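Local coordinates for hypothetical protein yqeU (Bacillus subtilis, PDB 1VHK) that probably methylates N3 of a specific uridine in 16S ribosomal RNA of the assembled small subunit, using S-adenosyl-L-methionine as methyl donor, at residues H108-V120 with L202-E215. Residues are numbered along the deposited sequence; the frame is centred on the assembly and turned at random.
Sequences HAFIPFQAARSVV and LIVFGPEGGLTEAE
With CG anti to its carbonyl carbon (chi1 -75°) and the chain extended beyond, Glu215 sends its carboxylate from the first turn of helix 213-221 to Ala116, while Phe113, its CG between backbone N and carbonyl carbon (chi1 69°), carries CZ to 3.6 Å from Phe205 O. The pair illustrates how loops after parallel strands lock together where the strands themselves do not pair: 109-113 and 200-205 flank strand 82-88 in the parallel sheet of this SPOUT-superfamily methyltransferase domain. Ala116 N meets Glu215 OE1 on its syn side at 2.8 Å. Were Glu215 an alanine, Ala116 N would probably lose this acceptor and the type I turn 115-118 its polar tie to the helix. Ala115 CB packs on Pro207 CD (3.9 Å), whose CG lies 3.7 Å from Ser118 N. Within the same turn, Arg117 lies along Gly209 and Gly210; NH1 gives weak bonds to Gly209 O (3.2 Å) and Gly210 O, and Thr212 OG1 sits over one guanidinium face. The carboxylate, carried by the helix, thus ties the turn to it through Ala116 N, whereas the arginine's charge finds only weak bonds to carbonyl oxygens within these two segments, probably a softer hold.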
loop_
_atom_site.group_PDB
_atom_site.type_symbol
_atom_site.label_atom_id
_atom_site.label_comp_id
_atom_site.label_asym_id
_atom_site.label_seq_id
_atom_site.Cartn_x
_atom_site.Cartn_y
_atom_site.Cartn_z
ATOM N N HIS A 108 -4.391 -10.968 -4.540
ATOM C CA HIS A 108 -5.257 -12.135 -4.569
ATOM C C HIS A 108 -4.701 -13.307 -3.792
ATOM O O HIS A 108 -5.469 -14.067 -3.204
ATOM C CB HIS A 108 -5.633 -12.584 -6.002
ATOM C CG HIS A 108 -6.521 -13.803 -5.974
ATOM N ND1 HIS A 108 -7.864 -13.737 -5.627
ATOM C CD2 HIS A 108 -6.244 -15.112 -6.155
ATOM C CE1 HIS A 108 -8.374 -14.960 -5.628
ATOM N NE2 HIS A 108 -7.409 -15.806 -5.949
ATOM N N ALA A 109 -3.373 -13.433 -3.716
ATOM C CA ALA A 109 -2.850 -14.595 -2.961
ATOM C C ALA A 109 -1.362 -14.366 -2.740
ATOM O O ALA A 109 -0.850 -13.476 -3.396
ATOM C CB ALA A 109 -3.092 -15.887 -3.725
ATOM N N PHE A 110 -0.792 -15.038 -1.712
ATOM C CA PHE A 110 0.641 -14.827 -1.492
ATOM C C PHE A 110 1.387 -16.141 -1.597
ATOM O O PHE A 110 0.855 -17.215 -1.300
ATOM C CB PHE A 110 0.910 -14.176 -0.146
ATOM C CG PHE A 110 0.283 -12.846 0.077
ATOM C CD1 PHE A 110 0.943 -11.679 -0.216
ATOM C CD2 PHE A 110 -1.028 -12.782 0.555
ATOM C CE1 PHE A 110 0.342 -10.451 0.032
ATOM C CE2 PHE A 110 -1.649 -11.565 0.773
ATOM C CZ PHE A 110 -0.947 -10.399 0.521
ATOM N N ILE A 111 2.584 -16.116 -2.158
ATOM C CA ILE A 111 3.367 -17.348 -2.330
ATOM C C ILE A 111 4.813 -17.083 -1.886
ATOM O O ILE A 111 5.558 -16.509 -2.677
ATOM C CB ILE A 111 3.450 -17.757 -3.806
ATOM C CG1 ILE A 111 2.058 -17.957 -4.433
ATOM C CG2 ILE A 111 4.292 -19.008 -3.941
ATOM C CD1 ILE A 111 2.152 -18.023 -5.946
ATOM N N PRO A 112 5.152 -17.449 -0.671
ATOM C CA PRO A 112 6.495 -17.264 -0.140
ATOM C C PRO A 112 7.399 -18.351 -0.700
ATOM O O PRO A 112 6.916 -19.477 -0.907
ATOM C CB PRO A 112 6.322 -17.422 1.363
ATOM C CG PRO A 112 4.867 -17.486 1.605
ATOM C CD PRO A 112 4.274 -18.090 0.337
ATOM N N PHE A 113 8.670 -18.059 -0.933
ATOM C CA PHE A 113 9.507 -19.132 -1.499
ATOM C C PHE A 113 10.929 -18.988 -1.049
ATOM O O PHE A 113 11.343 -17.864 -0.769
ATOM C CB PHE A 113 9.374 -19.178 -3.029
ATOM C CG PHE A 113 9.988 -17.986 -3.711
ATOM C CD1 PHE A 113 9.216 -16.899 -4.075
ATOM C CD2 PHE A 113 11.345 -17.950 -3.961
ATOM C CE1 PHE A 113 9.798 -15.805 -4.673
ATOM C CE2 PHE A 113 11.938 -16.840 -4.516
ATOM C CZ PHE A 113 11.156 -15.753 -4.869
ATOM N N GLN A 114 11.633 -20.122 -0.905
ATOM C CA GLN A 114 13.040 -20.013 -0.459
ATOM C C GLN A 114 13.842 -19.363 -1.572
ATOM O O GLN A 114 13.739 -19.841 -2.723
ATOM C CB GLN A 114 13.632 -21.402 -0.195
ATOM C CG GLN A 114 14.911 -21.388 0.622
ATOM C CD GLN A 114 14.740 -20.769 1.993
ATOM O OE1 GLN A 114 13.714 -21.006 2.668
ATOM N NE2 GLN A 114 15.701 -19.958 2.445
ATOM N N ALA A 115 14.604 -18.332 -1.308
ATOM C CA ALA A 115 15.411 -17.751 -2.406
ATOM C C ALA A 115 16.900 -17.874 -2.100
ATOM O O ALA A 115 17.324 -17.757 -0.948
ATOM C CB ALA A 115 14.974 -16.316 -2.624
ATOM N N ALA A 116 17.733 -17.923 -3.136
ATOM C CA ALA A 116 19.174 -18.078 -2.989
ATOM C C ALA A 116 19.753 -17.155 -1.935
ATOM O O ALA A 116 20.541 -17.582 -1.062
ATOM C CB ALA A 116 19.862 -17.899 -4.328
ATOM N N ARG A 117 19.363 -15.873 -1.949
ATOM C CA ARG A 117 19.844 -14.943 -0.947
ATOM C C ARG A 117 18.963 -14.859 0.287
ATOM O O ARG A 117 19.251 -14.021 1.149
ATOM C CB ARG A 117 20.077 -13.554 -1.537
ATOM C CG ARG A 117 21.372 -13.480 -2.340
ATOM C CD ARG A 117 21.193 -12.601 -3.555
ATOM N NE ARG A 117 22.420 -12.525 -4.350
ATOM C CZ ARG A 117 22.615 -11.565 -5.248
ATOM N NH1 ARG A 117 21.688 -10.642 -5.470
ATOM N NH2 ARG A 117 23.767 -11.521 -5.900
ATOM N N SER A 118 17.912 -15.660 0.396
ATOM C CA SER A 118 17.087 -15.680 1.596
ATOM C C SER A 118 17.966 -16.134 2.779
ATOM O O SER A 118 18.347 -17.294 2.873
ATOM C CB SER A 118 15.907 -16.624 1.478
ATOM O OG SER A 118 14.826 -16.081 0.793
ATOM N N VAL A 119 18.244 -15.217 3.677
ATOM C CA VAL A 119 19.082 -15.421 4.831
ATOM C C VAL A 119 18.495 -16.373 5.858
ATOM O O VAL A 119 19.225 -16.890 6.710
ATOM C CB VAL A 119 19.448 -14.088 5.527
ATOM C CG1 VAL A 119 19.618 -12.980 4.498
ATOM C CG2 VAL A 119 18.423 -13.711 6.583
ATOM N N VAL A 120 17.191 -16.581 5.811
ATOM C CA VAL A 120 16.506 -17.427 6.774
ATOM C C VAL A 120 16.161 -18.788 6.207
ATOM O O VAL A 120 15.762 -18.914 5.053
ATOM C CB VAL A 120 15.238 -16.710 7.285
ATOM C CG1 VAL A 120 15.611 -15.365 7.903
ATOM C CG2 VAL A 120 14.223 -16.516 6.169
ATOM N N LEU A 202 1.203 -13.111 -11.893
ATOM C CA LEU A 202 2.195 -13.513 -10.925
ATOM C C LEU A 202 3.348 -12.499 -10.953
ATOM O O LEU A 202 3.760 -12.110 -12.033
ATOM C CB LEU A 202 2.786 -14.900 -11.218
ATOM C CG LEU A 202 3.924 -15.287 -10.244
ATOM C CD1 LEU A 202 3.343 -15.491 -8.852
ATOM C CD2 LEU A 202 4.669 -16.505 -10.724
ATOM N N ILE A 203 3.741 -12.021 -9.781
ATOM C CA ILE A 203 4.819 -11.039 -9.663
ATOM C C ILE A 203 5.823 -11.561 -8.639
ATOM O O ILE A 203 5.405 -11.858 -7.509
ATOM C CB ILE A 203 4.347 -9.651 -9.191
ATOM C CG1 ILE A 203 3.137 -9.125 -9.948
ATOM C CG2 ILE A 203 5.495 -8.643 -9.320
ATOM C CD1 ILE A 203 2.639 -7.769 -9.519
ATOM N N VAL A 204 7.063 -11.854 -9.044
ATOM C CA VAL A 204 7.985 -12.397 -8.027
ATOM C C VAL A 204 8.998 -11.367 -7.624
ATOM O O VAL A 204 9.528 -10.612 -8.440
ATOM C CB VAL A 204 8.593 -13.730 -8.432
ATOM C CG1 VAL A 204 7.985 -14.269 -9.722
ATOM C CG2 VAL A 204 10.111 -13.719 -8.509
ATOM N N PHE A 205 9.270 -11.287 -6.316
ATOM C CA PHE A 205 10.257 -10.340 -5.787
ATOM C C PHE A 205 11.408 -11.075 -5.117
ATOM O O PHE A 205 11.183 -12.141 -4.521
ATOM C CB PHE A 205 9.552 -9.462 -4.712
ATOM C CG PHE A 205 8.323 -8.790 -5.246
ATOM C CD1 PHE A 205 7.108 -9.431 -5.213
ATOM C CD2 PHE A 205 8.409 -7.521 -5.791
ATOM C CE1 PHE A 205 5.989 -8.843 -5.758
ATOM C CE2 PHE A 205 7.283 -6.907 -6.309
ATOM C CZ PHE A 205 6.067 -7.562 -6.265
ATOM N N GLY A 206 12.586 -10.500 -5.042
ATOM C CA GLY A 206 13.683 -11.210 -4.340
ATOM C C GLY A 206 13.714 -10.714 -2.886
ATOM O O GLY A 206 12.952 -9.821 -2.545
ATOM N N PRO A 207 14.604 -11.275 -2.087
ATOM C CA PRO A 207 14.755 -10.910 -0.678
ATOM C C PRO A 207 15.726 -9.748 -0.531
ATOM O O PRO A 207 16.110 -9.170 -1.554
ATOM C CB PRO A 207 15.376 -12.169 -0.078
ATOM C CG PRO A 207 16.223 -12.718 -1.180
ATOM C CD PRO A 207 15.461 -12.418 -2.447
ATOM N N GLU A 208 16.041 -9.333 0.687
ATOM C CA GLU A 208 16.961 -8.223 0.920
ATOM C C GLU A 208 18.146 -8.271 -0.038
ATOM O O GLU A 208 18.566 -7.275 -0.617
ATOM C CB GLU A 208 17.495 -8.235 2.351
ATOM C CG GLU A 208 16.501 -7.875 3.430
ATOM C CD GLU A 208 15.558 -8.974 3.836
ATOM O OE1 GLU A 208 15.648 -10.090 3.308
ATOM O OE2 GLU A 208 14.670 -8.713 4.684
ATOM N N GLY A 209 18.775 -9.452 -0.133
ATOM C CA GLY A 209 19.860 -9.635 -1.068
ATOM C C GLY A 209 19.403 -9.404 -2.502
ATOM O O GLY A 209 20.186 -8.877 -3.296
ATOM N N GLY A 210 18.210 -9.843 -2.865
ATOM C CA GLY A 210 17.712 -9.640 -4.231
ATOM C C GLY A 210 17.806 -10.936 -5.023
ATOM O O GLY A 210 18.533 -11.854 -4.624
ATOM N N LEU A 211 17.035 -11.055 -6.100
ATOM C CA LEU A 211 17.121 -12.284 -6.906
ATOM C C LEU A 211 18.537 -12.405 -7.468
ATOM O O LEU A 211 19.325 -11.457 -7.418
ATOM C CB LEU A 211 16.084 -12.336 -8.000
ATOM C CG LEU A 211 14.616 -12.476 -7.563
ATOM C CD1 LEU A 211 13.692 -11.904 -8.621
ATOM C CD2 LEU A 211 14.292 -13.935 -7.280
ATOM N N THR A 212 18.869 -13.597 -7.932
ATOM C CA THR A 212 20.228 -13.840 -8.457
ATOM C C THR A 212 20.241 -13.890 -9.961
ATOM O O THR A 212 19.215 -14.265 -10.570
ATOM C CB THR A 212 20.725 -15.149 -7.812
ATOM O OG1 THR A 212 22.050 -14.956 -7.324
ATOM C CG2 THR A 212 20.651 -16.338 -8.733
ATOM N N GLU A 213 21.363 -13.634 -10.614
ATOM C CA GLU A 213 21.442 -13.731 -12.079
ATOM C C GLU A 213 20.923 -15.091 -12.550
ATOM O O GLU A 213 20.113 -15.182 -13.476
ATOM C CB GLU A 213 22.859 -13.527 -12.583
ATOM C CG GLU A 213 23.519 -12.219 -12.209
ATOM C CD GLU A 213 24.852 -11.982 -12.887
ATOM O OE1 GLU A 213 25.206 -12.741 -13.818
ATOM O OE2 GLU A 213 25.563 -11.022 -12.503
ATOM N N ALA A 214 21.368 -16.147 -11.877
ATOM C CA ALA A 214 20.931 -17.497 -12.192
ATOM C C ALA A 214 19.411 -17.601 -12.140
ATOM O O ALA A 214 18.797 -17.962 -13.148
ATOM C CB ALA A 214 21.589 -18.508 -11.281
ATOM N N GLU A 215 18.826 -17.190 -11.034
ATOM C CA GLU A 215 17.403 -17.161 -10.775
ATOM C C GLU A 215 16.612 -16.400 -11.830
ATOM O O GLU A 215 15.573 -16.878 -12.305
ATOM C CB GLU A 215 17.141 -16.539 -9.381
ATOM C CG GLU A 215 17.467 -17.476 -8.230
ATOM C CD GLU A 215 17.469 -16.779 -6.881
ATOM O OE1 GLU A 215 17.131 -17.418 -5.861
ATOM O OE2 GLU A 215 17.829 -15.581 -6.879
#